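Local coordinates for protein putative prolyl-tRNA synthetase (Leishmania major, PDB 5XIL) that probably catalyses ATP-dependent attachment of proline to tRNA(Pro), this chain being the part that holds the class II catalytic core, anticodon-binding domain and zinc-carrying C-terminal domain, at residues 157-162 with 180-185; 188-193 with 266-271; 213-218 with 224-229; 270-275 with 283-288. All coordinates share one frame; numbering follows the deposited sequence.

Interaction 1 of 4, residues 157-162 with 180-185; sequences LWQEGH and ECYASV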
loop_
_atom_site.group_PDB
_atom_site.type_symbol
_atom_site.label_atom_id
_atom_site.label_comp_id
_atom_site.label_asym_id
_atom_site.label_seq_id
_atom_site.Cartn_x
_atom_site.Cartn_y
_atom_site.Cartn_z
ATOM N N LEU A 157 -1.937 -11.034 6.582
ATOM C CA LEU A 157 -1.296 -9.766 6.319
ATOM C C LEU A 157 -1.520 -8.879 7.487
ATOM O O LEU A 157 -2.589 -8.891 8.116
ATOM C CB LEU A 157 -1.935 -9.086 5.112
ATOM C CG LEU A 157 -2.165 -9.812 3.785
ATOM C CD1 LEU A 157 -2.239 -8.776 2.666
ATOM C CD2 LEU A 157 -0.998 -10.653 3.498
ATOM N N TRP A 158 -0.533 -8.058 7.764
ATOM C CA TRP A 158 -0.647 -7.107 8.833
ATOM C C TRP A 158 0.331 -5.979 8.670
ATOM O O TRP A 158 1.047 -5.882 7.671
ATOM C CB TRP A 158 -0.520 -7.791 10.162
ATOM C CG TRP A 158 0.811 -8.027 10.741
ATOM C CD1 TRP A 158 1.974 -8.279 10.110
ATOM C CD2 TRP A 158 1.068 -8.128 12.148
ATOM N NE1 TRP A 158 2.995 -8.490 11.057
ATOM C CE2 TRP A 158 2.431 -8.438 12.313
ATOM C CE3 TRP A 158 0.253 -7.964 13.308
ATOM C CZ2 TRP A 158 3.028 -8.563 13.607
ATOM C CZ3 TRP A 158 0.853 -8.114 14.600
ATOM C CH2 TRP A 158 2.223 -8.428 14.714
ATOM N N GLN A 159 0.247 -5.116 9.623
ATOM C CA GLN A 159 1.024 -3.985 9.746
ATOM C C GLN A 159 1.594 -4.013 11.175
ATOM O O GLN A 159 0.894 -4.328 12.127
ATOM C CB GLN A 159 0.028 -2.816 9.617
ATOM C CG GLN A 159 0.336 -1.506 10.178
ATOM C CD GLN A 159 0.243 -1.441 11.651
ATOM O OE1 GLN A 159 -0.810 -1.651 12.246
ATOM N NE2 GLN A 159 1.349 -1.134 12.264
ATOM N N GLU A 160 2.885 -3.844 11.291
ATOM C CA GLU A 160 3.391 -3.732 12.661
ATOM C C GLU A 160 4.437 -2.615 12.757
ATOM O O GLU A 160 5.237 -2.454 11.853
ATOM C CB GLU A 160 4.006 -5.055 13.094
ATOM C CG GLU A 160 5.218 -5.422 12.335
ATOM C CD GLU A 160 5.912 -6.734 12.826
ATOM O OE1 GLU A 160 6.223 -6.896 14.052
ATOM O OE2 GLU A 160 6.094 -7.587 11.918
ATOM N N GLY A 161 4.345 -1.849 13.796
ATOM C CA GLY A 161 5.149 -0.696 14.047
ATOM C C GLY A 161 5.978 -1.000 15.287
ATOM O O GLY A 161 5.520 -1.684 16.222
ATOM N N HIS A 162 7.180 -0.425 15.298
ATOM C CA HIS A 162 8.141 -0.567 16.444
ATOM C C HIS A 162 8.831 0.765 16.603
ATOM O O HIS A 162 9.491 1.280 15.654
ATOM C CB HIS A 162 9.171 -1.666 16.237
ATOM C CG HIS A 162 8.602 -3.021 15.972
ATOM N ND1 HIS A 162 8.629 -4.031 16.913
ATOM C CD2 HIS A 162 7.998 -3.544 14.879
ATOM C CE1 HIS A 162 8.065 -5.126 16.405
ATOM N NE2 HIS A 162 7.646 -4.842 15.184
ATOM N N GLU A 180 -5.774 4.769 19.301
ATOM C CA GLU A 180 -6.837 5.568 18.685
ATOM C C GLU A 180 -6.964 5.363 17.193
ATOM O O GLU A 180 -8.099 5.330 16.662
ATOM C CB GLU A 180 -6.727 7.043 19.056
ATOM C CG GLU A 180 -7.029 7.320 20.497
ATOM C CD GLU A 180 -8.402 6.807 21.027
ATOM O OE1 GLU A 180 -9.404 6.807 20.339
ATOM O OE2 GLU A 180 -8.427 6.479 22.215
ATOM N N CYS A 181 -5.826 5.209 16.500
ATOM C CA CYS A 181 -5.845 4.883 15.115
ATOM C C CYS A 181 -6.566 3.561 14.846
ATOM O O CYS A 181 -7.361 3.462 13.896
ATOM C CB CYS A 181 -4.431 4.777 14.514
ATOM S SG CYS A 181 -3.520 6.307 14.471
ATOM N N TYR A 182 -6.268 2.545 15.664
ATOM C CA TYR A 182 -6.873 1.240 15.481
ATOM C C TYR A 182 -8.414 1.325 15.774
ATOM O O TYR A 182 -9.228 0.687 15.082
ATOM C CB TYR A 182 -6.159 0.234 16.408
ATOM C CG TYR A 182 -4.724 -0.119 16.033
ATOM C CD1 TYR A 182 -4.207 0.166 14.755
ATOM C CD2 TYR A 182 -3.889 -0.760 16.929
ATOM C CE1 TYR A 182 -2.938 -0.194 14.417
ATOM C CE2 TYR A 182 -2.647 -1.101 16.590
ATOM C CZ TYR A 182 -2.149 -0.855 15.356
ATOM O OH TYR A 182 -0.891 -1.321 14.996
ATOM N N ALA A 183 -8.774 2.012 16.855
ATOM C CA ALA A 183 -10.163 2.244 17.177
ATOM C C ALA A 183 -10.849 2.889 15.966
ATOM O O ALA A 183 -12.007 2.540 15.658
ATOM C CB ALA A 183 -10.345 3.127 18.407
ATOM N N SER A 184 -10.189 3.865 15.382
ATOM C CA SER A 184 -10.737 4.585 14.233
ATOM C C SER A 184 -10.904 3.702 13.016
ATOM O O SER A 184 -11.876 3.824 12.292
ATOM C CB SER A 184 -9.918 5.781 13.853
ATOM O OG SER A 184 -9.801 6.613 14.968
ATOM N N VAL A 185 -9.964 2.829 12.760
ATOM C CA VAL A 185 -10.173 1.748 11.768
ATOM C C VAL A 185 -11.501 1.038 11.919
ATOM O O VAL A 185 -12.322 1.018 10.981
ATOM C CB VAL A 185 -9.003 0.737 11.677
ATOM C CG1 VAL A 185 -9.337 -0.421 10.746
ATOM C CG2 VAL A 185 -7.761 1.451 11.187
#

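Interaction 2 of 4, residues 188-193 with 266-271; sequences QLLAVP and TRVIGV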
loop_
_atom_site.group_PDB
_atom_site.type_symbol
_atom_site.label_atom_id
_atom_site.label_comp_id
_atom_site.label_asym_id
_atom_site.label_seq_id
_atom_site.Cartn_x
_atom_site.Cartn_y
_atom_site.Cartn_z
ATOM N N GLN A 188 -14.634 4.015 12.120
ATOM C CA GLN A 188 -14.809 4.954 11.014
ATOM C C GLN A 188 -14.790 4.240 9.703
ATOM O O GLN A 188 -15.536 4.636 8.806
ATOM C CB GLN A 188 -13.768 6.047 11.047
ATOM C CG GLN A 188 -13.907 6.850 12.295
ATOM C CD GLN A 188 -12.891 7.935 12.376
ATOM O OE1 GLN A 188 -12.328 8.405 11.358
ATOM N NE2 GLN A 188 -12.612 8.339 13.585
ATOM N N LEU A 189 -13.987 3.177 9.547
ATOM C CA LEU A 189 -14.028 2.413 8.296
ATOM C C LEU A 189 -14.998 1.296 8.325
ATOM O O LEU A 189 -15.710 1.063 7.356
ATOM C CB LEU A 189 -12.676 1.882 7.854
ATOM C CG LEU A 189 -11.713 2.793 7.177
ATOM C CD1 LEU A 189 -10.546 1.866 6.765
ATOM C CD2 LEU A 189 -12.271 3.393 5.906
ATOM N N LEU A 190 -15.028 0.509 9.420
ATOM C CA LEU A 190 -15.721 -0.735 9.356
ATOM C C LEU A 190 -17.082 -0.740 10.083
ATOM O O LEU A 190 -17.721 -1.754 10.127
ATOM C CB LEU A 190 -14.805 -1.837 9.945
ATOM C CG LEU A 190 -13.406 -1.950 9.374
ATOM C CD1 LEU A 190 -12.652 -3.103 10.058
ATOM C CD2 LEU A 190 -13.388 -2.058 7.869
ATOM N N ALA A 191 -17.410 0.385 10.719
ATOM C CA ALA A 191 -18.651 0.616 11.460
ATOM C C ALA A 191 -18.807 -0.400 12.613
ATOM O O ALA A 191 -19.907 -0.844 12.968
ATOM C CB ALA A 191 -19.865 0.635 10.518
ATOM N N VAL A 192 -17.644 -0.810 13.158
ATOM C CA VAL A 192 -17.613 -1.791 14.256
ATOM C C VAL A 192 -17.284 -1.052 15.545
ATOM O O VAL A 192 -16.288 -0.387 15.606
ATOM C CB VAL A 192 -16.491 -2.849 13.990
ATOM C CG1 VAL A 192 -16.281 -3.715 15.239
ATOM C CG2 VAL A 192 -16.835 -3.701 12.769
ATOM N N PRO A 193 -18.066 -1.256 16.616
ATOM C CA PRO A 193 -17.745 -0.607 17.836
ATOM C C PRO A 193 -16.693 -1.412 18.616
ATOM O O PRO A 193 -16.621 -2.623 18.481
ATOM C CB PRO A 193 -19.062 -0.607 18.588
ATOM C CG PRO A 193 -19.733 -1.877 18.160
ATOM C CD PRO A 193 -19.345 -1.976 16.682
ATOM N N THR A 266 -5.489 -8.583 9.100
ATOM C CA THR A 266 -6.696 -8.904 8.353
ATOM C C THR A 266 -7.768 -9.576 9.208
ATOM O O THR A 266 -8.892 -9.823 8.724
ATOM C CB THR A 266 -6.353 -9.800 7.172
ATOM O OG1 THR A 266 -5.403 -10.745 7.591
ATOM C CG2 THR A 266 -5.773 -8.950 6.091
ATOM N N ARG A 267 -7.469 -9.833 10.483
ATOM C CA ARG A 267 -8.522 -10.138 11.404
ATOM C C ARG A 267 -9.660 -9.079 11.384
ATOM O O ARG A 267 -10.837 -9.413 11.647
ATOM C CB ARG A 267 -8.005 -10.317 12.833
ATOM C CG ARG A 267 -9.124 -10.248 13.861
ATOM C CD ARG A 267 -8.634 -10.399 15.244
ATOM N NE ARG A 267 -8.254 -11.787 15.370
ATOM C CZ ARG A 267 -7.936 -12.342 16.507
ATOM N NH1 ARG A 267 -7.957 -11.615 17.602
ATOM N NH2 ARG A 267 -7.608 -13.627 16.521
ATOM N N VAL A 268 -9.314 -7.790 11.075
ATOM C CA VAL A 268 -10.360 -6.809 11.039
ATOM C C VAL A 268 -11.459 -7.218 10.057
ATOM O O VAL A 268 -12.647 -6.854 10.270
ATOM C CB VAL A 268 -9.857 -5.361 10.728
ATOM C CG1 VAL A 268 -8.783 -4.876 11.685
ATOM C CG2 VAL A 268 -9.355 -5.283 9.328
ATOM N N ILE A 269 -11.111 -7.914 8.988
ATOM C CA ILE A 269 -12.086 -8.262 7.983
ATOM C C ILE A 269 -13.062 -9.317 8.570
ATOM O O ILE A 269 -14.259 -9.253 8.362
ATOM C CB ILE A 269 -11.418 -8.815 6.681
ATOM C CG1 ILE A 269 -10.486 -7.727 6.062
ATOM C CG2 ILE A 269 -12.461 -9.361 5.721
ATOM C CD1 ILE A 269 -9.696 -8.229 4.926
ATOM N N GLY A 270 -12.513 -10.325 9.234
ATOM C CA GLY A 270 -13.353 -11.346 9.867
ATOM C C GLY A 270 -14.300 -10.734 10.918
ATOM O O GLY A 270 -15.471 -11.096 10.989
ATOM N N VAL A 271 -13.812 -9.823 11.739
ATOM C CA VAL A 271 -14.636 -9.146 12.730
ATOM C C VAL A 271 -15.808 -8.425 12.045
ATOM O O VAL A 271 -16.958 -8.547 12.428
ATOM C CB VAL A 271 -13.827 -8.162 13.591
ATOM C CG1 VAL A 271 -14.708 -7.317 14.503
ATOM C CG2 VAL A 271 -12.814 -8.913 14.494
#

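Interaction 3 of 4, residues 213-218 with 224-229; sequences TVETFI and GCQGAT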
loop_
_atom_site.group_PDB
_atom_site.type_symbol
_atom_site.label_atom_id
_atom_site.label_comp_id
_atom_site.label_asym_id
_atom_site.label_seq_id
_atom_site.Cartn_x
_atom_site.Cartn_y
_atom_site.Cartn_z
ATOM N N THR A 213 -5.567 -2.286 24.120
ATOM C CA THR A 213 -6.328 -3.106 23.173
ATOM C C THR A 213 -7.669 -2.434 22.811
ATOM O O THR A 213 -8.189 -1.575 23.549
ATOM C CB THR A 213 -6.579 -4.481 23.809
ATOM O OG1 THR A 213 -7.235 -5.379 22.907
ATOM C CG2 THR A 213 -7.439 -4.371 25.056
ATOM N N VAL A 214 -8.240 -2.860 21.684
ATOM C CA VAL A 214 -9.567 -2.537 21.286
ATOM C C VAL A 214 -10.300 -3.881 21.182
ATOM O O VAL A 214 -9.906 -4.741 20.417
ATOM C CB VAL A 214 -9.681 -1.710 19.970
ATOM C CG1 VAL A 214 -9.293 -0.287 20.254
ATOM C CG2 VAL A 214 -8.782 -2.257 18.913
ATOM N N GLU A 215 -11.263 -4.087 22.048
ATOM C CA GLU A 215 -11.913 -5.380 22.152
ATOM C C GLU A 215 -13.267 -5.267 21.436
ATOM O O GLU A 215 -13.973 -4.231 21.593
ATOM C CB GLU A 215 -12.111 -5.707 23.597
ATOM C CG GLU A 215 -10.773 -5.887 24.314
ATOM C CD GLU A 215 -10.108 -7.183 23.925
ATOM O OE1 GLU A 215 -10.809 -8.193 23.604
ATOM O OE2 GLU A 215 -8.887 -7.191 23.871
ATOM N N THR A 216 -13.610 -6.297 20.677
ATOM C CA THR A 216 -14.831 -6.335 19.886
ATOM C C THR A 216 -15.722 -7.474 20.392
ATOM O O THR A 216 -15.252 -8.373 21.155
ATOM C CB THR A 216 -14.522 -6.517 18.393
ATOM O OG1 THR A 216 -14.005 -7.813 18.180
ATOM C CG2 THR A 216 -13.474 -5.497 17.909
ATOM N N PHE A 217 -16.991 -7.488 19.966
ATOM C CA PHE A 217 -17.960 -8.443 20.467
ATOM C C PHE A 217 -18.638 -9.141 19.323
ATOM O O PHE A 217 -19.152 -8.459 18.373
ATOM C CB PHE A 217 -18.968 -7.740 21.361
ATOM C CG PHE A 217 -20.142 -8.598 21.731
ATOM C CD1 PHE A 217 -19.967 -9.691 22.530
ATOM C CD2 PHE A 217 -21.431 -8.337 21.251
ATOM C CE1 PHE A 217 -21.036 -10.485 22.895
ATOM C CE2 PHE A 217 -22.500 -9.109 21.639
ATOM C CZ PHE A 217 -22.277 -10.200 22.463
ATOM N N ILE A 218 -18.633 -10.456 19.400
ATOM C CA ILE A 218 -19.286 -11.337 18.407
ATOM C C ILE A 218 -20.573 -11.879 18.968
ATOM O O ILE A 218 -20.642 -12.947 19.668
ATOM C CB ILE A 218 -18.353 -12.443 17.934
ATOM C CG1 ILE A 218 -16.970 -11.959 17.619
ATOM C CG2 ILE A 218 -18.927 -13.218 16.727
ATOM C CD1 ILE A 218 -16.847 -10.946 16.547
ATOM N N GLY A 224 -15.957 -12.504 22.994
ATOM C CA GLY A 224 -15.065 -11.349 22.744
ATOM C C GLY A 224 -14.011 -11.740 21.693
ATOM O O GLY A 224 -13.694 -12.918 21.500
ATOM N N CYS A 225 -13.541 -10.750 20.956
ATOM C CA CYS A 225 -12.500 -10.913 20.021
ATOM C C CYS A 225 -11.558 -9.744 20.161
ATOM O O CYS A 225 -11.963 -8.586 20.048
ATOM C CB CYS A 225 -13.080 -11.038 18.592
ATOM S SG CYS A 225 -11.843 -11.431 17.341
ATOM N N GLN A 226 -10.285 -9.991 20.366
ATOM C CA GLN A 226 -9.300 -8.905 20.426
ATOM C C GLN A 226 -9.092 -8.284 19.038
ATOM O O GLN A 226 -8.719 -8.954 18.093
ATOM C CB GLN A 226 -8.000 -9.470 20.975
ATOM C CG GLN A 226 -6.835 -8.572 20.931
ATOM C CD GLN A 226 -5.569 -9.247 21.361
ATOM O OE1 GLN A 226 -5.438 -9.620 22.524
ATOM N NE2 GLN A 226 -4.683 -9.488 20.426
ATOM N N GLY A 227 -9.338 -6.988 18.901
ATOM C CA GLY A 227 -9.319 -6.339 17.588
ATOM C C GLY A 227 -7.965 -5.937 17.037
ATOM O O GLY A 227 -7.780 -5.917 15.798
ATOM N N ALA A 228 -7.079 -5.483 17.945
ATOM C CA ALA A 228 -5.729 -4.966 17.678
ATOM C C ALA A 228 -5.140 -4.566 19.005
ATOM O O ALA A 228 -5.879 -4.405 19.938
ATOM C CB ALA A 228 -5.770 -3.767 16.797
ATOM N N THR A 229 -3.824 -4.425 19.062
ATOM C CA THR A 229 -3.140 -4.112 20.308
ATOM C C THR A 229 -1.997 -3.173 20.052
ATOM O O THR A 229 -1.322 -3.187 18.991
ATOM C CB THR A 229 -2.649 -5.382 21.114
ATOM O OG1 THR A 229 -1.866 -6.154 20.238
ATOM C CG2 THR A 229 -3.806 -6.308 21.629
#

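Interaction 4 of 4, residues 270-275 with 283-288; sequences GVMIMV and VMPPRV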
loop_
_atom_site.group_PDB
_atom_site.type_symbol
_atom_site.label_atom_id
_atom_site.label_comp_id
_atom_site.label_asym_id
_atom_site.label_seq_id
_atom_site.Cartn_x
_atom_site.Cartn_y
_atom_site.Cartn_z
ATOM N N GLY A 270 -12.513 -10.325 9.234
ATOM C CA GLY A 270 -13.353 -11.346 9.867
ATOM C C GLY A 270 -14.300 -10.734 10.918
ATOM O O GLY A 270 -15.471 -11.096 10.989
ATOM N N VAL A 271 -13.812 -9.823 11.739
ATOM C CA VAL A 271 -14.636 -9.146 12.730
ATOM C C VAL A 271 -15.808 -8.425 12.045
ATOM O O VAL A 271 -16.958 -8.547 12.428
ATOM C CB VAL A 271 -13.827 -8.162 13.591
ATOM C CG1 VAL A 271 -14.708 -7.317 14.503
ATOM C CG2 VAL A 271 -12.814 -8.913 14.494
ATOM N N MET A 272 -15.468 -7.705 11.014
ATOM C CA MET A 272 -16.451 -6.951 10.209
ATOM C C MET A 272 -17.573 -7.835 9.679
ATOM O O MET A 272 -18.740 -7.490 9.829
ATOM C CB MET A 272 -15.705 -6.198 9.098
ATOM C CG MET A 272 -16.644 -5.390 8.199
ATOM S SD MET A 272 -15.805 -4.907 6.670
ATOM C CE MET A 272 -15.596 -6.366 5.783
ATOM N N ILE A 273 -17.217 -8.967 9.113
ATOM C CA ILE A 273 -18.182 -9.962 8.637
ATOM C C ILE A 273 -19.060 -10.497 9.727
ATOM O O ILE A 273 -20.292 -10.493 9.623
ATOM C CB ILE A 273 -17.454 -11.111 7.953
ATOM C CG1 ILE A 273 -16.764 -10.661 6.651
ATOM C CG2 ILE A 273 -18.423 -12.268 7.634
ATOM C CD1 ILE A 273 -15.674 -11.603 6.234
ATOM N N MET A 274 -18.432 -10.837 10.839
ATOM C CA MET A 274 -19.146 -11.429 11.953
ATOM C C MET A 274 -20.075 -10.429 12.612
ATOM O O MET A 274 -21.164 -10.808 13.155
ATOM C CB MET A 274 -18.125 -11.928 12.985
ATOM C CG MET A 274 -17.391 -13.130 12.519
ATOM S SD MET A 274 -16.432 -13.936 13.751
ATOM C CE MET A 274 -15.803 -15.143 12.589
ATOM N N VAL A 275 -19.674 -9.165 12.620
ATOM C CA VAL A 275 -20.473 -8.129 13.272
ATOM C C VAL A 275 -21.689 -7.713 12.421
ATOM O O VAL A 275 -22.812 -7.562 12.929
ATOM C CB VAL A 275 -19.598 -6.914 13.669
ATOM C CG1 VAL A 275 -20.466 -5.754 14.151
ATOM C CG2 VAL A 275 -18.613 -7.311 14.773
ATOM N N VAL A 283 -23.188 -7.816 4.761
ATOM C CA VAL A 283 -23.630 -6.459 4.712
ATOM C C VAL A 283 -22.319 -5.641 4.764
ATOM O O VAL A 283 -21.675 -5.593 5.825
ATOM C CB VAL A 283 -24.554 -6.096 5.895
ATOM C CG1 VAL A 283 -24.969 -4.638 5.865
ATOM C CG2 VAL A 283 -25.820 -6.997 5.934
ATOM N N MET A 284 -21.905 -5.036 3.657
ATOM C CA MET A 284 -20.605 -4.374 3.583
ATOM C C MET A 284 -20.724 -2.943 4.105
ATOM O O MET A 284 -21.522 -2.159 3.577
ATOM C CB MET A 284 -20.076 -4.454 2.134
ATOM C CG MET A 284 -18.612 -4.138 1.834
ATOM S SD MET A 284 -17.457 -5.128 2.804
ATOM C CE MET A 284 -17.243 -6.622 1.870
ATOM N N PRO A 285 -19.905 -2.577 5.098
ATOM C CA PRO A 285 -19.844 -1.178 5.441
ATOM C C PRO A 285 -19.466 -0.348 4.178
ATOM O O PRO A 285 -18.521 -0.682 3.445
ATOM C CB PRO A 285 -18.715 -1.125 6.506
ATOM C CG PRO A 285 -18.698 -2.488 7.048
ATOM C CD PRO A 285 -18.882 -3.344 5.852
ATOM N N PRO A 286 -20.176 0.755 3.938
ATOM C CA PRO A 286 -20.017 1.447 2.651
ATOM C C PRO A 286 -18.658 2.058 2.375
ATOM O O PRO A 286 -18.245 2.103 1.218
ATOM C CB PRO A 286 -21.100 2.544 2.696
ATOM C CG PRO A 286 -21.434 2.735 4.097
ATOM C CD PRO A 286 -21.193 1.384 4.805
ATOM N N ARG A 287 -17.930 2.462 3.416
ATOM C CA ARG A 287 -16.644 3.034 3.213
ATOM C C ARG A 287 -15.619 2.027 2.780
ATOM O O ARG A 287 -14.500 2.431 2.285
ATOM C CB ARG A 287 -16.171 3.877 4.411
ATOM C CG ARG A 287 -17.136 5.039 4.732
ATOM C CD ARG A 287 -16.851 5.597 6.111
ATOM N NE ARG A 287 -17.756 6.711 6.470
ATOM C CZ ARG A 287 -17.752 7.322 7.622
ATOM N NH1 ARG A 287 -16.891 6.947 8.546
ATOM N NH2 ARG A 287 -18.620 8.329 7.843
ATOM N N VAL A 288 -15.911 0.714 2.878
ATOM C CA VAL A 288 -14.927 -0.235 2.375
ATOM C C VAL A 288 -15.531 -1.158 1.341
ATOM O O VAL A 288 -15.010 -2.202 1.034
ATOM C CB VAL A 288 -14.288 -1.061 3.560
ATOM C CG1 VAL A 288 -13.516 -0.174 4.487
ATOM C CG2 VAL A 288 -15.345 -1.874 4.326
#

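Interaction 1 of 4, residues 157-162 with 180-185
The phenol of Tyr182 donates from OH to Gln159 OE1 at 2.8 Å, a single bond tying helix 168-189 to strand 156-165 of the class II synthetase core. This strand is the second arm of motif 2, the antiparallel pair it forms with strand 131-139. Backbones are far apart here, 11.1 Å between Gln159 CA and Tyr182 CA, so two long side chains coming from opposite directions bridge the gap. The hydroxyl lies in the carbonyl plane of the Gln159 amide, on a lone pair, and OE1 in turn sits near the plane of the phenol at its edge; amide and ring are turned 41° against each other. Gln159 extends its CG anti to the backbone N (chi1 157°) and then bends at chi2, which brings the amide to the hydroxyl. Its NE2 is held by Asn134 on the neighbouring strand, so both ends of a buried amide are satisfied and its rotation is fixed. Glutamine suits the place because it accepts and donates at once; tyrosine brings a polar tip on a flat, apolar body that packs on Trp262 and Leu264. On the opposite side of the strand, Glu160 OE1 receives His162 NE2 at 2.7 Å from above the carboxylate plane.

Interaction 2 of 4, residues 188-193 with 266-271
The helix of class II motif 3, 267-276, receives Leu190 and Val192, on the chain that leaves helix 168-189, on its Val268 and Val271. The contact is wholly apolar and buried, with two separate touches. Leu190 sends CD1 to Val268 CB at 3.7 Å, and the same methyl lies 4.0 Å from Val268 CG2, so the leucine tip rests on the branch point of the valine. About one turn farther along helix 267-276, Val271 CG1 meets Val192 CG1 at 4.0 Å; in each valine that methyl stands anti to the backbone N (chi1 172° and 170°). Both pairs of side chains cross at about a right angle. Valine fits the helix face because its branched, short side chain lets another chain come close. The backbones stand almost equally far apart at both touches, 8.3 Å from Leu190 CA to Val268 CA and 8.1 Å from Val192 CA to Val271 CA. In motif 3 a strand, here 253-265, runs straight into this helix, whose first residue, Arg267, probably corresponds to the motif 3 arginine of class II enzymes; it bonds Gln226 O and Ile151 O. Ala191 takes a positive phi of 60° as the chain departs from helical geometry, letting Leu190 and Val192 both face the motif 3 helix. Tyr186 packs against Val192, Val268 and Val271.

Interaction 3 of 4, residues 213-218 with 224-229
The carboxylate of Glu215 and the amide of Gln226 stand almost perpendicular, their planes 87° apart, on one face of the hairpin formed by strands 210-218 and 223-234. Glu215 bends back at chi2, which lays OE1 3.6 Å from Gln226 CA and OE2 3.8 Å from Gln226 CG. Thr213 OG1 donates to Glu215 OE2 at 2.6 Å, meeting it on the anti side and out of the carboxylate plane. Lys199 then bridges the pair, with a salt bridge to Glu215 OE2 and a hydrogen bond to Gln226 OE1.

Thr216 and Cys225 form the hydrogen-bonded pair, 2.9 Å for Thr216 N to Cys225 O and likewise for Cys225 N to Thr216 O. With OG1 set between the backbone N and carbonyl carbon (chi1 69°), Thr216 also donates its hydroxyl to Cys225 O at 2.9 Å, so that carbonyl is doubly gripped. Farther along, a beta bulge sets Gly227 and Ala228 opposite Val214: Gly227 N bonds Val214 O at 2.8 Å, and having no side chain lets glycine press close to that carbonyl.

Ile218 CG1 packs on Cys225 CB, and helix 267-276 covers this side through Val271 and Met274. Ile218 adjoins Glu219, a magnesium ligand. Thr213, Glu215 and Gln226 thus make a polar patch gathered round Lys199, while Val214 and Ala228 meet through methyls on the other face; Lys199 would probably stabilise Glu215 in its charged form.

Interaction 4 of 4, residues 270-275 with 283-288
Sulfur and carbon do all the work between Met272 and Pro285, Val288 and Met284, with no hydrogen bond across. Met272, on helix 267-276 of class II motif 3, is the helix's whole share of the contact. Its CG lies anti to the backbone N (chi1 180°), carrying the chain straight out from the helix before it turns at chi3.

The closest packing is on the proline ring. Met272 SD lies 3.5 Å from Pro285 CD, while Met272 CG is 3.7 Å from Pro285 CG, so CG and SD of the methionine both bear on the CG-CD edge of the ring, the two side chains crossing at a slant. A branched partner comes next: Val288 CG2 approaches Met272 SD at 3.9 Å. The methyl end, Met272 CE, lies 3.7 Å from Met284 SD, although Met284 has two deposited conformers and this touch is less certain.

Backbone bonds shape the loop itself. Val288 N bonds Pro285 O at 3.0 Å, closing a short 3-10 turn that brings Pro285 and Val288 to the same methionine. Arg287, on this turn, reaches instead to Gln188 O and makes a salt bridge with Glu396 of helix 387-412.

This loop leads to strand 293-297, the first strand in chain order of the anticodon-binding sheet. A flexible, unbranched thioether suits a surface of ring and branched methyls, and because nothing between the two segments is directional, the fit rests on shape and on exclusion of water.

How the interactions relate
All four contacts are buried within the catalytic core or at its exit, but their chemistry changes with place. Interactions 1 and 2 both use helix 168-189, and are joined by Leu157 O to Thr266 N; the first relies on one polar bond across a gap, the second on aliphatic packing. Interactions 2 and 4 share Gly270 and Val271 and use neighbouring positions on the same flank of helix 267-276, Val268 and Val271 for one and Met272 for the other, their centres about 6 Å apart. Interaction 3 alone is a backbone-paired hairpin, with the largest buried area; it rests against that helix through Val271 and Cys225, while Tyr182 of interaction 1 packs on its Ala228. Interactions 1 and 4 do not touch.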